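Local coordinates for protein cellulase (Bacillus sp. BG-CS10, PDB 5E0C) that probably hydrolyses beta-1,4-glucosidic bonds of cellulose and related glucans with a family 5 glycoside hydrolase barrel that carries carbohydrate-binding modules, at residues D79-V84 and E129-R134; D360-L365 and A389-T394. One frame throughout, in Å; residues are numbered along the deposited sequence.

Contact 1 (D79-V84 and E129-R134)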
loop_
_atom_site.group_PDB
_atom_site.type_symbol
_atom_site.label_atom_id
_atom_site.label_comp_id
_atom_site.label_asym_id
_atom_site.label_seq_id
_atom_site.Cartn_x
_atom_site.Cartn_y
_atom_site.Cartn_z
ATOM N N ASP A 79 -31.263 0.608 -6.807
ATOM C CA ASP A 79 -30.386 1.512 -7.562
ATOM C C ASP A 79 -28.916 1.185 -7.333
ATOM O O ASP A 79 -28.167 0.927 -8.281
ATOM C CB ASP A 79 -30.652 2.967 -7.179
ATOM C CG ASP A 79 -31.979 3.475 -7.701
ATOM O OD1 ASP A 79 -32.379 3.078 -8.819
ATOM O OD2 ASP A 79 -32.623 4.270 -6.980
ATOM N N PHE A 80 -28.519 1.213 -6.063
ATOM C CA PHE A 80 -27.177 0.827 -5.651
ATOM C C PHE A 80 -26.801 -0.516 -6.277
ATOM O O PHE A 80 -25.748 -0.664 -6.915
ATOM C CB PHE A 80 -27.102 0.764 -4.125
ATOM C CG PHE A 80 -25.720 0.562 -3.587
ATOM C CD1 PHE A 80 -24.900 1.646 -3.328
ATOM C CD2 PHE A 80 -25.245 -0.711 -3.322
ATOM C CE1 PHE A 80 -23.623 1.468 -2.828
ATOM C CE2 PHE A 80 -23.968 -0.897 -2.817
ATOM C CZ PHE A 80 -23.156 0.197 -2.572
ATOM N N PHE A 81 -27.701 -1.481 -6.132
ATOM C CA PHE A 81 -27.450 -2.842 -6.596
ATOM C C PHE A 81 -27.233 -2.884 -8.106
ATOM O O PHE A 81 -26.315 -3.549 -8.593
ATOM C CB PHE A 81 -28.610 -3.758 -6.164
ATOM C CG PHE A 81 -28.229 -5.209 -5.992
ATOM C CD1 PHE A 81 -26.903 -5.575 -5.814
ATOM C CD2 PHE A 81 -29.206 -6.195 -5.912
ATOM C CE1 PHE A 81 -26.543 -6.896 -5.630
ATOM C CE2 PHE A 81 -28.854 -7.537 -5.721
ATOM C CZ PHE A 81 -27.516 -7.883 -5.577
ATOM N N SER A 82 -28.057 -2.147 -8.845
ATOM C CA SER A 82 -27.960 -2.170 -10.295
ATOM C C SER A 82 -26.697 -1.449 -10.728
ATOM O O SER A 82 -26.170 -1.727 -11.802
ATOM C CB SER A 82 -29.189 -1.543 -10.950
ATOM O OG SER A 82 -29.189 -0.143 -10.766
ATOM N N ARG A 83 -26.203 -0.538 -9.888
ATOM C CA ARG A 83 -24.953 0.164 -10.195
ATOM C C ARG A 83 -23.747 -0.761 -10.023
ATOM O O ARG A 83 -22.940 -0.902 -10.955
ATOM C CB ARG A 83 -24.783 1.422 -9.334
ATOM C CG ARG A 83 -25.717 2.562 -9.726
ATOM C CD ARG A 83 -25.185 3.946 -9.354
ATOM N NE ARG A 83 -24.972 4.120 -7.919
ATOM C CZ ARG A 83 -25.934 4.406 -7.047
ATOM N NH1 ARG A 83 -27.185 4.531 -7.463
ATOM N NH2 ARG A 83 -25.648 4.553 -5.756
ATOM N N VAL A 84 -23.626 -1.397 -8.853
ATOM C CA VAL A 84 -22.533 -2.353 -8.658
ATOM C C VAL A 84 -22.579 -3.427 -9.756
ATOM O O VAL A 84 -21.531 -3.794 -10.326
ATOM C CB VAL A 84 -22.553 -3.010 -7.225
ATOM C CG1 VAL A 84 -23.874 -3.602 -6.908
ATOM C CG2 VAL A 84 -21.488 -4.094 -7.108
ATOM N N GLU A 129 -27.602 -14.495 -0.305
ATOM C CA GLU A 129 -28.730 -14.986 -1.092
ATOM C C GLU A 129 -28.973 -14.041 -2.242
ATOM O O GLU A 129 -29.036 -14.460 -3.403
ATOM C CB GLU A 129 -30.000 -15.107 -0.251
ATOM C CG GLU A 129 -30.115 -16.377 0.564
ATOM C CD GLU A 129 -31.333 -16.369 1.480
ATOM O OE1 GLU A 129 -31.908 -15.279 1.702
ATOM O OE2 GLU A 129 -31.710 -17.449 1.980
ATOM N N GLN A 130 -29.111 -12.755 -1.917
ATOM C CA GLN A 130 -29.410 -11.759 -2.943
ATOM C C GLN A 130 -28.294 -11.646 -3.988
ATOM O O GLN A 130 -28.563 -11.558 -5.191
ATOM C CB GLN A 130 -29.671 -10.399 -2.300
ATOM C CG GLN A 130 -30.948 -10.328 -1.502
ATOM C CD GLN A 130 -31.219 -8.927 -0.996
ATOM O OE1 GLN A 130 -31.594 -8.035 -1.765
ATOM N NE2 GLN A 130 -31.020 -8.719 0.297
ATOM N N LEU A 131 -27.046 -11.658 -3.531
ATOM C CA LEU A 131 -25.921 -11.583 -4.454
ATOM C C LEU A 131 -25.880 -12.825 -5.329
ATOM O O LEU A 131 -25.630 -12.727 -6.528
ATOM C CB LEU A 131 -24.587 -11.421 -3.715
ATOM C CG LEU A 131 -24.392 -10.216 -2.792
ATOM C CD1 LEU A 131 -22.922 -9.959 -2.549
ATOM C CD2 LEU A 131 -25.043 -8.972 -3.316
ATOM N N SER A 132 -26.112 -13.994 -4.732
ATOM C CA SER A 132 -26.115 -15.250 -5.495
ATOM C C SER A 132 -27.150 -15.203 -6.606
ATOM O O SER A 132 -26.874 -15.545 -7.754
ATOM C CB SER A 132 -26.408 -16.443 -4.589
ATOM O OG SER A 132 -25.446 -16.558 -3.558
ATOM N N GLU A 133 -28.352 -14.784 -6.234
ATOM C CA GLU A 133 -29.474 -14.754 -7.150
ATOM C C GLU A 133 -29.230 -13.762 -8.272
ATOM O O GLU A 133 -29.451 -14.080 -9.440
ATOM C CB GLU A 133 -30.766 -14.423 -6.383
ATOM C CG GLU A 133 -31.893 -13.819 -7.211
ATOM C CD GLU A 133 -32.372 -14.732 -8.318
ATOM O OE1 GLU A 133 -32.067 -15.947 -8.280
ATOM O OE2 GLU A 133 -33.067 -14.229 -9.228
ATOM N N ARG A 134 -28.753 -12.570 -7.918
ATOM C CA ARG A 134 -28.491 -11.525 -8.904
ATOM C C ARG A 134 -27.490 -11.973 -9.983
ATOM O O ARG A 134 -27.695 -11.718 -11.166
ATOM C CB ARG A 134 -27.987 -10.261 -8.199
ATOM C CG ARG A 134 -27.661 -9.087 -9.114
ATOM C CD ARG A 134 -28.843 -8.703 -10.007
ATOM N NE ARG A 134 -29.962 -8.126 -9.263
ATOM C CZ ARG A 134 -30.242 -6.826 -9.192
ATOM N NH1 ARG A 134 -29.487 -5.938 -9.822
ATOM N NH2 ARG A 134 -31.288 -6.418 -8.489
#
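On the outer wall of the (beta/alpha)8 barrel of the family 5 hydrolase, Phe81 of helix 78-93 wedges its ring against Leu131 and Arg134 of helix 117-134. The two helices are neighbours in the ring of alpha-helices: the first leads into barrel strand 97-101, and the second lies between that strand and strand 142-145. Their local axes stay 12.3 Å apart and cross at -51°, so the backbones do not pack closely here and long side chains span the gap. With CG anti to the backbone N (chi1 -153°), the Phe81 ring extends toward the second helix and lies between two aliphatic partners on opposite sides of its plane. On one side Leu131 CD2 comes in obliquely, 3.5 Å from Phe81 CE1. On the other, the bent chain of Arg134 runs back past the ring in the opposite direction, its CG making an off-centre CH-pi contact 4.2 Å from the ring centroid. At the far edge of the ring, Phe81 CZ lies 3.8 Å from Gln130 O, near the ring plane. Trp64 also meets this phenyl group, with its ring nearly perpendicular, and touches Leu131 as well, so the same indole borders both residues. The charged end of Arg134 is held by helix 78-93 itself, through salt bridges from NH1 to Glu85 and from NH2 to Glu78, one just beyond each end of the segment 79-84. Stretched between these two carboxylates, the guanidinium is tilted 40° from the phenyl plane, and Phe81 CD2 sits under the rim of one of its faces, 3.3 Å from Arg134 NH2.

Contact 2 (D360-L365 and A389-T394)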
loop_
_atom_site.group_PDB
_atom_site.type_symbol
_atom_site.label_atom_id
_atom_site.label_comp_id
_atom_site.label_asym_id
_atom_site.label_seq_id
_atom_site.Cartn_x
_atom_site.Cartn_y
_atom_site.Cartn_z
ATOM N N ASP A 360 30.275 8.138 -6.600
ATOM C CA ASP A 360 29.916 6.731 -6.711
ATOM C C ASP A 360 28.487 6.480 -6.264
ATOM O O ASP A 360 27.965 7.169 -5.383
ATOM C CB ASP A 360 30.871 5.871 -5.885
ATOM C CG ASP A 360 32.227 5.716 -6.538
ATOM O OD1 ASP A 360 32.438 6.324 -7.607
ATOM O OD2 ASP A 360 33.091 5.012 -5.963
ATOM N N ILE A 361 27.861 5.484 -6.884
ATOM C CA ILE A 361 26.499 5.069 -6.569
ATOM C C ILE A 361 26.409 3.570 -6.649
ATOM O O ILE A 361 26.783 2.976 -7.653
ATOM C CB ILE A 361 25.448 5.650 -7.532
ATOM C CG1 ILE A 361 25.556 7.167 -7.619
ATOM C CG2 ILE A 361 24.045 5.227 -7.104
ATOM C CD1 ILE A 361 25.063 7.699 -8.925
ATOM N N GLN A 362 25.893 2.958 -5.594
ATOM C CA GLN A 362 25.780 1.513 -5.547
ATOM C C GLN A 362 24.497 1.067 -6.225
ATOM O O GLN A 362 23.405 1.430 -5.787
ATOM C CB GLN A 362 25.825 1.027 -4.095
ATOM C CG GLN A 362 25.583 -0.464 -3.918
ATOM C CD GLN A 362 26.721 -1.287 -4.462
ATOM O OE1 GLN A 362 27.880 -1.073 -4.102
ATOM N NE2 GLN A 362 26.405 -2.219 -5.362
ATOM N N LEU A 363 24.629 0.287 -7.295
ATOM C CA LEU A 363 23.466 -0.289 -7.964
ATOM C C LEU A 363 23.105 -1.648 -7.386
ATOM O O LEU A 363 23.918 -2.292 -6.729
ATOM C CB LEU A 363 23.717 -0.436 -9.462
ATOM C CG LEU A 363 24.110 0.816 -10.234
ATOM C CD1 LEU A 363 24.288 0.485 -11.709
ATOM C CD2 LEU A 363 23.100 1.955 -10.018
ATOM N N HIS A 364 21.874 -2.070 -7.636
ATOM C CA HIS A 364 21.425 -3.413 -7.309
ATOM C C HIS A 364 20.900 -4.030 -8.578
ATOM O O HIS A 364 19.718 -3.884 -8.904
ATOM C CB HIS A 364 20.332 -3.403 -6.243
ATOM C CG HIS A 364 20.760 -2.777 -4.952
ATOM N ND1 HIS A 364 21.973 -3.034 -4.373
ATOM C CD2 HIS A 364 20.116 -1.905 -4.142
ATOM C CE1 HIS A 364 22.072 -2.341 -3.243
ATOM N NE2 HIS A 364 20.963 -1.653 -3.086
ATOM N N LEU A 365 21.777 -4.716 -9.296
ATOM C CA LEU A 365 21.486 -5.114 -10.665
ATOM C C LEU A 365 20.351 -6.128 -10.758
ATOM O O LEU A 365 19.671 -6.193 -11.781
ATOM C CB LEU A 365 22.755 -5.664 -11.325
ATOM C CG LEU A 365 23.778 -4.568 -11.617
ATOM C CD1 LEU A 365 25.068 -5.159 -12.148
ATOM C CD2 LEU A 365 23.215 -3.550 -12.598
ATOM N N ALA A 389 31.939 0.109 -12.687
ATOM C CA ALA A 389 32.827 -0.959 -12.243
ATOM C C ALA A 389 32.011 -1.978 -11.459
ATOM O O ALA A 389 31.588 -1.712 -10.330
ATOM C CB ALA A 389 33.973 -0.402 -11.395
ATOM N N GLY A 390 31.782 -3.139 -12.057
ATOM C CA GLY A 390 30.902 -4.116 -11.459
ATOM C C GLY A 390 29.509 -3.524 -11.384
ATOM O O GLY A 390 28.908 -3.235 -12.419
ATOM N N ASP A 391 28.997 -3.330 -10.167
ATOM C CA ASP A 391 27.697 -2.696 -9.996
ATOM C C ASP A 391 27.818 -1.346 -9.318
ATOM O O ASP A 391 26.859 -0.853 -8.739
ATOM C CB ASP A 391 26.733 -3.597 -9.210
ATOM C CG ASP A 391 27.262 -4.000 -7.849
ATOM O OD1 ASP A 391 28.298 -3.468 -7.397
ATOM O OD2 ASP A 391 26.612 -4.853 -7.213
ATOM N N VAL A 392 29.004 -0.757 -9.372
ATOM C CA VAL A 392 29.188 0.592 -8.868
ATOM C C VAL A 392 29.232 1.567 -10.035
ATOM O O VAL A 392 30.125 1.489 -10.882
ATOM C CB VAL A 392 30.479 0.728 -8.031
ATOM C CG1 VAL A 392 30.702 2.181 -7.592
ATOM C CG2 VAL A 392 30.418 -0.173 -6.822
ATOM N N LEU A 393 28.261 2.476 -10.073
ATOM C CA LEU A 393 28.172 3.508 -11.102
ATOM C C LEU A 393 28.890 4.780 -10.661
ATOM O O LEU A 393 28.741 5.213 -9.534
ATOM C CB LEU A 393 26.705 3.818 -11.422
ATOM C CG LEU A 393 26.455 5.084 -12.251
ATOM C CD1 LEU A 393 26.998 4.918 -13.667
ATOM C CD2 LEU A 393 24.968 5.432 -12.280
ATOM N N THR A 394 29.676 5.384 -11.538
ATOM C CA THR A 394 30.323 6.629 -11.171
ATOM C C THR A 394 29.903 7.737 -12.116
ATOM O O THR A 394 30.077 7.618 -13.326
ATOM C CB THR A 394 31.867 6.514 -11.184
ATOM O OG1 THR A 394 32.293 5.490 -10.274
ATOM C CG2 THR A 394 32.491 7.833 -10.768
HETATM O O HOH W 1 24.103 -5.316 -4.830
HETATM O O HOH W 2 24.086 -5.919 -8.017
#
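Asp360 meets Thr394 beside it on the same face of the sheet: Thr394 OG1 donates to Asp360 OD1 at 2.8 Å, approaching from above the carboxylate plane. Ile361 forms the hydrogen-bonded pair with Leu393, its N bonding Leu393 O at 2.8 Å while its O accepts from Leu393 N. Both side chains turn to the other face and run side by side, Ile361 CD1 lying 4.1 Å from Leu393 CD2. Gln362, opposite Val392, is bent at chi2 (69°), which swings its amide along the strand to Asp391. There Gln362 NE2 donates to Asp391 OD1 at 3.0 Å, the amide and carboxylate planes almost perpendicular, and to Leu363 O at 2.8 Å. A leucine in place of Gln362 would probably leave Asp391 OD1 and Leu363 O without this shared donor and the carboxylate freer to turn. The pairing joins the two inner strands of a four-stranded antiparallel sheet in the X2 module, an immunoglobulin-like E-set fold; Phe427 of the module's other sheet packs on Ile361, Leu363 and Leu393. Leu363 N donates to Asp391 O at 2.9 Å, the donor lying nearly in line with the C=O bond, and Leu363 CD1 rests near Leu393 CB. Asp391 belongs to a type II' turn from Ala389 to Val392, in which Gly390 takes the positive phi that favours glycine. At Leu365, CD1 touches Asp391 CB at 3.7 Å, while a water accepts from Leu365 N and donates to Asp391 OD2, its oxygen 2.9 Å from each.

In the fold
Contact 1 and contact 2 belong to different modules of one chain, on opposite sides of its centre: their centres lie about 55 Å apart and their nearest atoms about 41 Å. In family 5 hydrolases the active site opens at the C-terminal ends of the barrel strands. Contact 1 joins two helices of the shell around that barrel, with 79-84 near the start of its helix and 129-134 at the end of its own; contact 2 pairs two strands of the X2 module that follows in sequence. Neither contains a residue identified as catalytic. They also differ in chemistry, side-chain packing around one ring against backbone pairing reinforced by side-chain hydrogen bonds.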